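Side-chain contacts in uncharacterized NTF2-like protein (Burkholderia thailandensis E264, PDB 3EC9), which is of unknown function but adopts the NTF2-like fold of the SnoaL-like family, whose cone-shaped framework often encloses a small-molecule pocket: residues H113-D118 and V123-F128; A19-A24 and I41-M46; T13-V18 and D81-A86; A23-D26 and A32-A35. All coordinates share one frame; numbering follows the deposited sequence.

Contact 1: residues H113-D118 and V123-F128; sequences HVWRVD and VHFEQF
V114 and E126 form a hydrogen-bonded pair in the antiparallel hairpin of strands 106-118 and 121-129, part of the curved sheet of the NTF2-like fold. V114 N donates to E126 O at 2.9 Å, and E126 N returns a bond of 2.8 Å to V114 O. Two residues along, R116 N donates to H124 O. A classic beta bulge follows, in which V123 and H124 both face R116; the R116 carbonyl oxygen takes a bond of 2.8 Å from V123 N and a longer one of 3.3 Å from H124 N. On the face bearing V114, R116, H124 and E126, the R116 side chain turns at chi3 (65°), and H124 CB lies over one face of its guanidinium. Both residues have a second conformer, so this packing is probably not fixed. E126 OE1 on the same face makes a salt bridge to R110 of the second subunit, and V114 CG2 packs on F128 CE1. The other face carries an aromatic cluster. The F125 ring, with CG anti to its backbone N (chi1 165°), touches both H113 and W115; H113 ND1 and W115 NE1 both bond Y22 OH. F125 CE2 lies over a face of the H113 ring. The F125 edge meets the face of the W115 six-membered ring, planes 66° apart, with F125 CD2 3.5 Å from W115 CH2.

Contact 2: residues A19-A24 and I41-M46; sequences ADHYAA and IEWTEM
H21 and W43 alone join these segments, spanning the interior of the NTF2-like fold between helix 14-26 and strand 41-45. Their CA atoms are 13.6 Å apart, so the backbones are well separated and two long side chains fill the interval from opposite directions. Each has its CG anti to the backbone N (chi1 170° for H21, 177° for W43), which extends the ring away from its own backbone and toward the other segment. They meet as an offset edge-to-face aromatic pair: the edge of the W43 six-membered ring is directed at the face of the imidazole, with centroids 5.9 Å apart and planes at 65°. The touch is light and buries little surface. W43 CH2, at the far end of the indole, comes to 4.1 Å from H21 CE1 and stands equally near to H21 NE2.

Other partners fix each ring more firmly than this touch does. The imidazole is held by H21 ND1, which is hydrogen-bonded to M33 O, while NE2 bonds a glycerol that probably came from the crystallisation liquor but may mark a pocket. W43 stacks on F125 of the adjoining strand 121-129, and I61 of helix 58-72 also packs against it. At the pyrrole end of the indole, a neighbour two residues along the same strand restrains the ring's rotation: W43 NE1 donates to E45 OE2 at 3.0 Å, meeting that oxygen on its anti side and somewhat out of the carboxylate plane.

Contact 3: residues T13-V18 and D81-A86; sequences TPYQIV and DALHDA
Y15 packs on L83 and D85 without any direct hydrogen bond between the segments, and three waters carry the polar links instead. This seam lies in the NTF2-like fold where the start of helix 14-26 runs roughly antiparallel to strand 73-86, the outermost strand on that side of the sheet within the chain; the segment axes are 9.0 Å apart. One water joins Y15 OH, at 2.6 Å, to L83 O, which it serves as donor. A second accepts from Y15 N and donates to D85 OD1 at 2.8 Å, an oxygen that also bonds G87 N. The third donates to D85 OD2 and links it to T13 OG1. T13 begins the helix in a capping box with Q16: Q16 N donates to T13 OG1 at 3.1 Å, and T13 N bonds Q16 OE1.

The apolar half is a CH-pi interaction. Y15 chi1 of 177° sends the ring out from the helix over L83, whose CD2 lies over its face, 3.8 Å from the centroid. L83 O lies at the ring's edge, in its plane, 3.4 Å from Y15 CE2, while D85 CB touches Y15 CD2. The two L83 methyls divide the work: L83 CD2 serves Y15, and L83 CD1 approaches V18 CG1 at 4.2 Å.

Contact 4: residues A23-D26 and A32-A35; sequences AASD and AMMA
Two consecutive helices of the NTF2-like fold, 14-26 and the short 30-34, pack together just after the turn between them, the last turn of the first meeting A32 and M33 of the second. The CB of A24, directed at the opposing helix, meets A32 CB at 3.6 Å and the backbone of the next residue at M33 N, 3.4 Å away. Small side chains on both helices permit this approach, and the CA atoms of A24 and M33 are 5.1 Å apart. No hydrogen bond crosses between the segments, so the contact rests on apolar packing.

M33, a selenomethionine, adds the longer arm. Its CG stands beside the backbone N, and this chi1 of -79° brings M33 CG to 3.8 Å from A24 CB and 4.0 Å from S25 CB. Beyond CG the modelled course is doubtful: the residue has two conformers, and the methyl end comes improbably close to S25. S25 OG turns to a glycerol, probably from the crystallisation liquor, which may mark a pocket.

The side chain of M34 starts away from 23-26, but its end packs on H21 of the same helix, and M34 also touches A58, I61 and V62 of helix 58-72. M33 O accepts a hydrogen bond from H21 ND1, so helix 30-34 touches both helix 14-26 and helix 58-72.

Contacts 2, 3 and 4 all use helix 14-26: contact 3 fastens its start to strand 73-86, contact 2 sends one of its side chains across the interior to strand 41-45, and contact 4 packs its end on helix 30-34. Contact 1 lies within the sheet itself and touches contacts 2 and 3, but not 4. Contact 2 is wholly buried and aromatic; it continues the aromatic face of contact 1, through F125 on W43. The others are partly buried: contact 3 combines waters with CH-pi packing, contact 4 relies on small apolar groups, and contact 1 joins backbone bonds to an aromatic cluster. Contacts 1 and 3 also reach the second subunit, whereas contact 4 meets no other chain.

Contact 1: residues H113-D118 and V123-F128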
loop_
_atom_site.group_PDB
_atom_site.type_symbol
_atom_site.label_atom_id
_atom_site.label_comp_id
_atom_site.label_asym_id
_atom_site.label_seq_id
_atom_site.Cartn_x
_atom_site.Cartn_y
_atom_site.Cartn_z
ATOM N N HIS B 113 3.162 3.762 2.587
ATOM C CA HIS B 113 3.489 3.575 3.993
ATOM C C HIS B 113 2.445 4.259 4.858
ATOM O O HIS B 113 2.153 5.441 4.667
ATOM C CB HIS B 113 4.805 4.222 4.360
ATOM C CG HIS B 113 5.956 3.777 3.534
ATOM N ND1 HIS B 113 6.914 4.646 3.070
ATOM C CD2 HIS B 113 6.346 2.540 3.149
ATOM C CE1 HIS B 113 7.827 3.969 2.400
ATOM N NE2 HIS B 113 7.529 2.688 2.464
ATOM N N VAL B 114 1.875 3.495 5.775
ATOM C CA VAL B 114 0.910 4.038 6.738
ATOM C C VAL B 114 1.570 4.180 8.116
ATOM O O VAL B 114 2.154 3.225 8.644
ATOM C CB VAL B 114 -0.369 3.147 6.865
ATOM C CG1 VAL B 114 -1.315 3.717 7.949
ATOM C CG2 VAL B 114 -1.064 3.009 5.498
ATOM N N TRP B 115 1.551 5.409 8.625
ATOM C CA TRP B 115 2.224 5.786 9.867
ATOM C C TRP B 115 1.187 6.247 10.885
ATOM O O TRP B 115 0.218 6.914 10.503
ATOM C CB TRP B 115 3.128 6.999 9.635
ATOM C CG TRP B 115 4.195 6.846 8.614
ATOM C CD1 TRP B 115 4.090 7.063 7.267
ATOM C CD2 TRP B 115 5.548 6.479 8.857
ATOM N NE1 TRP B 115 5.314 6.864 6.656
ATOM C CE2 TRP B 115 6.223 6.486 7.609
ATOM C CE3 TRP B 115 6.266 6.148 10.006
ATOM C CZ2 TRP B 115 7.582 6.179 7.496
ATOM C CZ3 TRP B 115 7.605 5.847 9.887
ATOM C CH2 TRP B 115 8.245 5.860 8.670
ATOM N N ARG B 116 1.436 5.967 12.162
ATOM C CA ARG B 116 0.630 6.515 13.266
ATOM C C ARG B 116 1.579 7.136 14.301
ATOM O O ARG B 116 2.581 6.533 14.668
ATOM C CB ARG B 116 -0.229 5.423 13.922
ATOM C CG ARG B 116 -1.151 5.941 15.043
ATOM C CD ARG B 116 -2.254 4.933 15.439
ATOM N NE ARG B 116 -1.722 3.699 16.026
ATOM C CZ ARG B 116 -1.650 2.511 15.419
ATOM N NH1 ARG B 116 -2.084 2.339 14.171
ATOM N NH2 ARG B 116 -1.145 1.478 16.079
ATOM N N VAL B 117 1.255 8.360 14.727
ATOM C CA VAL B 117 2.010 9.094 15.747
ATOM C C VAL B 117 1.078 9.279 16.944
ATOM O O VAL B 117 -0.132 9.580 16.800
ATOM C CB VAL B 117 2.500 10.442 15.176
ATOM C CG1 VAL B 117 3.219 11.308 16.240
ATOM C CG2 VAL B 117 3.425 10.179 13.995
ATOM N N ASP B 118 1.638 9.082 18.136
ATOM C CA ASP B 118 0.957 9.369 19.394
ATOM C C ASP B 118 1.942 10.135 20.309
ATOM O O ASP B 118 3.089 9.731 20.496
ATOM C CB ASP B 118 0.527 8.047 20.046
ATOM C CG ASP B 118 -0.306 8.244 21.336
ATOM O OD1 ASP B 118 -0.863 9.341 21.549
ATOM O OD2 ASP B 118 -0.408 7.266 22.099
ATOM N N VAL B 123 4.485 5.529 16.516
ATOM C CA VAL B 123 4.144 4.237 17.162
ATOM C C VAL B 123 3.794 3.074 16.209
ATOM O O VAL B 123 3.762 1.940 16.614
ATOM C CB VAL B 123 2.975 4.404 18.131
ATOM C CG1 VAL B 123 3.405 5.256 19.334
ATOM C CG2 VAL B 123 1.724 4.923 17.483
ATOM N N HIS B 124 3.429 3.377 14.978
ATOM C CA HIS B 124 3.158 2.311 13.992
ATOM C C HIS B 124 3.630 2.746 12.590
ATOM O O HIS B 124 3.479 3.902 12.176
ATOM C CB HIS B 124 1.667 1.900 13.950
ATOM C CG HIS B 124 1.441 0.436 13.663
ATOM N ND1 HIS B 124 1.433 -0.098 12.390
ATOM C CD2 HIS B 124 1.203 -0.601 14.507
ATOM C CE1 HIS B 124 1.217 -1.400 12.463
ATOM N NE2 HIS B 124 1.077 -1.732 13.736
ATOM N N PHE B 125 4.182 1.771 11.880
ATOM C CA PHE B 125 4.543 1.877 10.461
ATOM C C PHE B 125 4.086 0.589 9.808
ATOM O O PHE B 125 4.297 -0.510 10.349
ATOM C CB PHE B 125 6.056 1.992 10.284
ATOM C CG PHE B 125 6.555 1.751 8.889
ATOM C CD1 PHE B 125 6.899 0.464 8.459
ATOM C CD2 PHE B 125 6.666 2.810 7.999
ATOM C CE1 PHE B 125 7.372 0.283 7.180
ATOM C CE2 PHE B 125 7.161 2.615 6.693
ATOM C CZ PHE B 125 7.505 1.365 6.308
ATOM N N GLU B 126 3.479 0.714 8.631
ATOM C CA GLU B 126 3.183 -0.476 7.844
ATOM C C GLU B 126 3.469 -0.214 6.355
ATOM O O GLU B 126 3.042 0.810 5.805
ATOM C CB GLU B 126 1.772 -1.031 8.112
ATOM C CG GLU B 126 1.487 -2.338 7.313
ATOM C CD GLU B 126 0.177 -2.973 7.621
ATOM O OE1 GLU B 126 -0.649 -2.382 8.382
ATOM O OE2 GLU B 126 -0.022 -4.143 7.166
ATOM N N GLN B 127 4.159 -1.151 5.713
ATOM C CA GLN B 127 4.571 -1.037 4.331
ATOM C C GLN B 127 3.585 -1.836 3.418
ATOM O O GLN B 127 3.206 -2.966 3.738
ATOM C CB GLN B 127 5.964 -1.670 4.192
ATOM C CG GLN B 127 6.515 -1.785 2.799
ATOM C CD GLN B 127 7.664 -2.817 2.783
ATOM O OE1 GLN B 127 7.479 -4.004 3.152
ATOM N NE2 GLN B 127 8.834 -2.373 2.392
ATOM N N PHE B 128 3.218 -1.234 2.281
ATOM C CA PHE B 128 2.398 -1.880 1.268
ATOM C C PHE B 128 3.074 -1.684 -0.092
ATOM O O PHE B 128 3.026 -0.593 -0.645
ATOM C CB PHE B 128 0.982 -1.290 1.206
ATOM C CG PHE B 128 0.234 -1.285 2.531
ATOM C CD1 PHE B 128 0.529 -0.338 3.471
ATOM C CD2 PHE B 128 -0.727 -2.246 2.811
ATOM C CE1 PHE B 128 -0.143 -0.337 4.696
ATOM C CE2 PHE B 128 -1.412 -2.256 4.015
ATOM C CZ PHE B 128 -1.110 -1.298 4.977
#

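Contact 2: residues A19-A24 and I41-M46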
loop_
_atom_site.group_PDB
_atom_site.type_symbol
_atom_site.label_atom_id
_atom_site.label_comp_id
_atom_site.label_asym_id
_atom_site.label_seq_id
_atom_site.Cartn_x
_atom_site.Cartn_y
_atom_site.Cartn_z
ATOM N N ALA B 19 7.488 13.505 7.783
ATOM C CA ALA B 19 8.336 14.185 6.807
ATOM C C ALA B 19 9.801 14.242 7.257
ATOM O O ALA B 19 10.715 14.025 6.436
ATOM C CB ALA B 19 7.809 15.604 6.521
ATOM N N ASP B 20 10.031 14.565 8.531
ATOM C CA ASP B 20 11.419 14.573 9.068
ATOM C C ASP B 20 12.098 13.203 8.929
ATOM O O ASP B 20 13.279 13.091 8.573
ATOM C CB ASP B 20 11.421 14.924 10.536
ATOM C CG ASP B 20 11.153 16.383 10.800
ATOM O OD1 ASP B 20 11.254 17.229 9.887
ATOM O OD2 ASP B 20 10.881 16.684 11.975
ATOM N N HIS B 21 11.341 12.145 9.247
ATOM C CA HIS B 21 11.837 10.780 9.034
ATOM C C HIS B 21 12.279 10.552 7.585
ATOM O O HIS B 21 13.363 10.060 7.329
ATOM C CB HIS B 21 10.835 9.675 9.431
ATOM C CG HIS B 21 11.283 8.337 8.991
ATOM N ND1 HIS B 21 12.166 7.576 9.723
ATOM C CD2 HIS B 21 11.074 7.666 7.833
ATOM C CE1 HIS B 21 12.470 6.489 9.037
ATOM N NE2 HIS B 21 11.809 6.510 7.898
ATOM N N TYR B 22 11.417 10.896 6.640
ATOM C CA TYR B 22 11.711 10.644 5.237
ATOM C C TYR B 22 12.947 11.404 4.764
ATOM O O TYR B 22 13.765 10.864 4.038
ATOM C CB TYR B 22 10.530 11.015 4.361
ATOM C CG TYR B 22 9.447 9.946 4.282
ATOM C CD1 TYR B 22 9.722 8.633 3.895
ATOM C CD2 TYR B 22 8.124 10.271 4.539
ATOM C CE1 TYR B 22 8.684 7.638 3.796
ATOM C CE2 TYR B 22 7.106 9.315 4.471
ATOM C CZ TYR B 22 7.390 8.023 4.077
ATOM O OH TYR B 22 6.351 7.143 3.965
ATOM N N ALA B 23 13.080 12.634 5.246
ATOM C CA ALA B 23 14.232 13.439 4.906
ATOM C C ALA B 23 15.517 12.780 5.423
ATOM O O ALA B 23 16.518 12.722 4.708
ATOM C CB ALA B 23 14.067 14.867 5.449
ATOM N N ALA B 24 15.496 12.326 6.672
ATOM C CA ALA B 24 16.637 11.653 7.303
ATOM C C ALA B 24 16.968 10.378 6.576
ATOM O O ALA B 24 18.134 10.040 6.387
ATOM C CB ALA B 24 16.350 11.375 8.779
ATOM N N ILE B 41 7.024 1.096 19.549
ATOM C CA ILE B 41 6.907 0.980 18.083
ATOM C C ILE B 41 6.478 -0.422 17.603
ATOM O O ILE B 41 7.001 -1.415 18.082
ATOM C CB ILE B 41 8.276 1.329 17.387
ATOM C CG1 ILE B 41 8.156 1.395 15.858
ATOM C CG2 ILE B 41 9.355 0.338 17.800
ATOM C CD1 ILE B 41 7.161 2.410 15.369
ATOM N N GLU B 42 5.560 -0.475 16.629
ATOM C CA GLU B 42 5.304 -1.654 15.810
ATOM C C GLU B 42 5.539 -1.257 14.348
ATOM O O GLU B 42 4.792 -0.462 13.796
ATOM C CB GLU B 42 3.886 -2.171 16.062
ATOM C CG GLU B 42 3.695 -2.610 17.511
ATOM C CD GLU B 42 2.314 -3.175 17.810
ATOM O OE1 GLU B 42 1.517 -3.390 16.863
ATOM O OE2 GLU B 42 2.041 -3.412 19.011
ATOM N N TRP B 43 6.613 -1.770 13.767
ATOM C CA TRP B 43 7.036 -1.439 12.411
ATOM C C TRP B 43 6.950 -2.724 11.577
ATOM O O TRP B 43 7.717 -3.676 11.769
ATOM C CB TRP B 43 8.452 -0.901 12.467
ATOM C CG TRP B 43 9.068 -0.575 11.180
ATOM C CD1 TRP B 43 9.367 -1.453 10.141
ATOM C CD2 TRP B 43 9.535 0.706 10.750
ATOM N NE1 TRP B 43 9.985 -0.793 9.124
ATOM C CE2 TRP B 43 10.121 0.529 9.466
ATOM C CE3 TRP B 43 9.558 1.979 11.335
ATOM C CZ2 TRP B 43 10.687 1.592 8.733
ATOM C CZ3 TRP B 43 10.113 3.052 10.574
ATOM C CH2 TRP B 43 10.669 2.833 9.298
ATOM N N THR B 44 5.972 -2.750 10.682
ATOM C CA THR B 44 5.671 -3.899 9.872
ATOM C C THR B 44 6.119 -3.759 8.384
ATOM O O THR B 44 5.639 -2.920 7.621
ATOM C CB THR B 44 4.177 -4.257 9.898
ATOM O OG1 THR B 44 3.806 -4.494 11.263
ATOM C CG2 THR B 44 3.891 -5.462 9.004
ATOM N N GLU B 45 7.055 -4.610 7.998
ATOM C CA GLU B 45 7.468 -4.787 6.609
ATOM C C GLU B 45 6.496 -5.862 6.055
ATOM O O GLU B 45 6.133 -6.816 6.754
ATOM C CB GLU B 45 8.911 -5.279 6.528
ATOM C CG GLU B 45 9.932 -4.246 6.988
ATOM C CD GLU B 45 10.136 -3.160 6.004
ATOM O OE1 GLU B 45 10.630 -3.425 4.902
ATOM O OE2 GLU B 45 9.872 -2.005 6.343
HETATM N N MSE B 46 6.019 -5.635 4.830
HETATM C CA MSE B 46 4.987 -6.490 4.267
HETATM C C MSE B 46 5.378 -7.975 4.188
HETATM O O MSE B 46 6.515 -8.294 3.929
HETATM C CB MSE B 46 4.603 -5.977 2.878
HETATM C CG MSE B 46 3.401 -6.592 2.332
HETATM SE SE MSE B 46 2.771 -5.805 0.630
HETATM C CE MSE B 46 1.004 -5.073 1.079
#

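Contact 3: residues T13-V18 and D81-A86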
loop_
_atom_site.group_PDB
_atom_site.type_symbol
_atom_site.label_atom_id
_atom_site.label_comp_id
_atom_site.label_asym_id
_atom_site.label_seq_id
_atom_site.Cartn_x
_atom_site.Cartn_y
_atom_site.Cartn_z
ATOM N N THR B 13 3.550 18.497 14.067
ATOM C CA THR B 13 2.436 17.644 13.760
ATOM C C THR B 13 2.965 16.268 13.378
ATOM O O THR B 13 4.117 16.114 12.968
ATOM C CB THR B 13 1.612 18.158 12.611
ATOM O OG1 THR B 13 2.411 18.125 11.420
ATOM C CG2 THR B 13 1.086 19.646 12.877
ATOM N N PRO B 14 2.109 15.245 13.487
ATOM C CA PRO B 14 2.510 13.953 12.891
ATOM C C PRO B 14 3.019 13.987 11.465
ATOM O O PRO B 14 3.980 13.295 11.118
ATOM C CB PRO B 14 1.216 13.115 13.011
ATOM C CG PRO B 14 0.555 13.656 14.302
ATOM C CD PRO B 14 0.829 15.154 14.229
ATOM N N TYR B 15 2.367 14.777 10.603
ATOM C CA TYR B 15 2.835 14.947 9.239
ATOM C C TYR B 15 4.315 15.393 9.199
ATOM O O TYR B 15 5.140 14.878 8.441
ATOM C CB TYR B 15 1.931 15.976 8.509
ATOM C CG TYR B 15 2.324 16.333 7.082
ATOM C CD1 TYR B 15 3.311 17.264 6.836
ATOM C CD2 TYR B 15 1.688 15.737 5.991
ATOM C CE1 TYR B 15 3.694 17.612 5.563
ATOM C CE2 TYR B 15 2.050 16.074 4.702
ATOM C CZ TYR B 15 3.067 17.008 4.486
ATOM O OH TYR B 15 3.447 17.337 3.186
ATOM N N GLN B 16 4.623 16.426 9.981
ATOM C CA GLN B 16 5.993 16.971 10.036
ATOM C C GLN B 16 6.992 15.961 10.569
ATOM O O GLN B 16 8.112 15.810 10.040
ATOM C CB GLN B 16 5.986 18.233 10.886
ATOM C CG GLN B 16 5.286 19.407 10.222
ATOM C CD GLN B 16 5.246 20.613 11.117
ATOM O OE1 GLN B 16 4.653 20.549 12.173
ATOM N NE2 GLN B 16 5.948 21.693 10.749
ATOM N N ILE B 17 6.593 15.246 11.616
ATOM C CA ILE B 17 7.427 14.208 12.204
ATOM C C ILE B 17 7.772 13.126 11.159
ATOM O O ILE B 17 8.900 12.661 11.042
ATOM C CB ILE B 17 6.732 13.580 13.441
ATOM C CG1 ILE B 17 6.673 14.650 14.542
ATOM C CG2 ILE B 17 7.458 12.284 13.975
ATOM C CD1 ILE B 17 5.824 14.300 15.785
ATOM N N VAL B 18 6.764 12.700 10.396
ATOM C CA VAL B 18 6.989 11.691 9.362
ATOM C C VAL B 18 7.795 12.269 8.208
ATOM O O VAL B 18 8.724 11.641 7.729
ATOM C CB VAL B 18 5.641 11.104 8.879
ATOM C CG1 VAL B 18 5.809 10.230 7.598
ATOM C CG2 VAL B 18 5.004 10.306 10.015
ATOM N N ASP B 81 6.613 10.624 -3.323
ATOM C CA ASP B 81 5.806 11.295 -4.328
ATOM C C ASP B 81 4.656 12.105 -3.702
ATOM O O ASP B 81 4.319 13.184 -4.186
ATOM C CB ASP B 81 5.255 10.281 -5.348
ATOM C CG ASP B 81 6.338 9.706 -6.283
ATOM O OD1 ASP B 81 7.328 10.397 -6.614
ATOM O OD2 ASP B 81 6.183 8.539 -6.697
ATOM N N ALA B 82 4.071 11.580 -2.633
ATOM C CA ALA B 82 2.906 12.193 -1.951
ATOM C C ALA B 82 2.961 11.922 -0.498
ATOM O O ALA B 82 3.510 10.933 -0.086
ATOM C CB ALA B 82 1.579 11.742 -2.518
ATOM N N LEU B 83 2.396 12.829 0.291
ATOM C CA LEU B 83 2.332 12.625 1.728
ATOM C C LEU B 83 0.979 13.147 2.190
ATOM O O LEU B 83 0.678 14.329 2.064
ATOM C CB LEU B 83 3.482 13.308 2.456
ATOM C CG LEU B 83 3.684 12.915 3.926
ATOM C CD1 LEU B 83 4.011 11.421 4.048
ATOM C CD2 LEU B 83 4.783 13.797 4.551
ATOM N N HIS B 84 0.144 12.234 2.690
ATOM C CA HIS B 84 -1.240 12.547 2.969
ATOM C C HIS B 84 -1.437 12.668 4.461
ATOM O O HIS B 84 -1.120 11.751 5.215
ATOM C CB HIS B 84 -2.183 11.487 2.403
ATOM C CG HIS B 84 -2.010 11.237 0.935
ATOM N ND1 HIS B 84 -2.218 12.212 -0.023
ATOM C CD2 HIS B 84 -1.521 10.158 0.284
ATOM C CE1 HIS B 84 -1.927 11.697 -1.214
ATOM N NE2 HIS B 84 -1.515 10.449 -1.053
ATOM N N ASP B 85 -1.958 13.817 4.877
ATOM C CA ASP B 85 -2.128 14.157 6.285
ATOM C C ASP B 85 -3.527 13.744 6.727
ATOM O O ASP B 85 -4.485 14.442 6.437
ATOM C CB ASP B 85 -1.920 15.692 6.435
ATOM C CG ASP B 85 -1.869 16.152 7.877
ATOM O OD1 ASP B 85 -2.220 15.382 8.772
ATOM O OD2 ASP B 85 -1.485 17.335 8.129
ATOM N N ALA B 86 -3.640 12.638 7.483
ATOM C CA ALA B 86 -4.918 12.201 8.078
ATOM C C ALA B 86 -4.848 12.371 9.613
ATOM O O ALA B 86 -5.379 11.571 10.402
ATOM C CB ALA B 86 -5.210 10.724 7.676
HETATM O O HOH W 1 -0.101 18.483 9.994
HETATM O O HOH W 2 -0.642 15.432 11.066
HETATM O O HOH W 3 1.820 16.973 1.206
#

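Contact 4: residues A23-D26 and A32-A35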
loop_
_atom_site.group_PDB
_atom_site.type_symbol
_atom_site.label_atom_id
_atom_site.label_comp_id
_atom_site.label_asym_id
_atom_site.label_seq_id
_atom_site.Cartn_x
_atom_site.Cartn_y
_atom_site.Cartn_z
ATOM N N ALA B 23 13.080 12.634 5.246
ATOM C CA ALA B 23 14.232 13.439 4.906
ATOM C C ALA B 23 15.517 12.780 5.423
ATOM O O ALA B 23 16.518 12.722 4.708
ATOM C CB ALA B 23 14.067 14.867 5.449
ATOM N N ALA B 24 15.496 12.326 6.672
ATOM C CA ALA B 24 16.637 11.653 7.303
ATOM C C ALA B 24 16.968 10.378 6.576
ATOM O O ALA B 24 18.134 10.040 6.387
ATOM C CB ALA B 24 16.350 11.375 8.779
ATOM N N SER B 25 15.926 9.657 6.174
ATOM C CA SER B 25 16.131 8.360 5.509
ATOM C C SER B 25 16.789 8.544 4.155
ATOM O O SER B 25 17.680 7.765 3.771
ATOM C CB SER B 25 14.784 7.648 5.355
ATOM O OG SER B 25 14.956 6.415 4.701
ATOM N N ASP B 26 16.364 9.555 3.427
ATOM C CA ASP B 26 16.923 9.828 2.134
ATOM C C ASP B 26 18.426 10.151 2.206
ATOM O O ASP B 26 19.212 9.752 1.340
ATOM C CB ASP B 26 16.179 10.958 1.466
ATOM C CG ASP B 26 16.556 11.111 0.016
ATOM O OD1 ASP B 26 16.520 10.098 -0.715
ATOM O OD2 ASP B 26 16.902 12.230 -0.380
ATOM N N ALA B 32 18.838 10.420 13.081
ATOM C CA ALA B 32 17.634 11.242 12.832
ATOM C C ALA B 32 16.439 10.388 12.369
ATOM O O ALA B 32 15.306 10.646 12.773
ATOM C CB ALA B 32 17.923 12.373 11.804
HETATM N N MSE B 33 16.675 9.385 11.528
HETATM C CA MSE B 33 15.587 8.486 11.117
HETATM C C MSE B 33 14.815 7.945 12.296
HETATM O O MSE B 33 13.582 7.905 12.266
HETATM C CB MSE B 33 16.127 7.280 10.382
HETATM C CG MSE B 33 16.467 7.544 8.962
HETATM SE SE MSE B 33 17.028 5.842 8.243
HETATM C CE MSE B 33 18.272 6.509 6.939
HETATM N N MSE B 34 15.550 7.500 13.319
HETATM C CA MSE B 34 14.958 6.801 14.453
HETATM C C MSE B 34 14.636 7.692 15.667
HETATM O O MSE B 34 14.090 7.218 16.662
HETATM C CB MSE B 34 15.870 5.627 14.914
HETATM C CG MSE B 34 16.201 4.575 13.867
HETATM SE SE MSE B 34 14.648 3.398 13.545
HETATM C CE MSE B 34 14.045 4.291 12.007
ATOM N N ALA B 35 14.891 8.985 15.549
ATOM C CA ALA B 35 14.824 9.937 16.697
ATOM C C ALA B 35 13.436 9.973 17.346
ATOM O O ALA B 35 13.338 10.155 18.589
ATOM C CB ALA B 35 15.227 11.334 16.284
#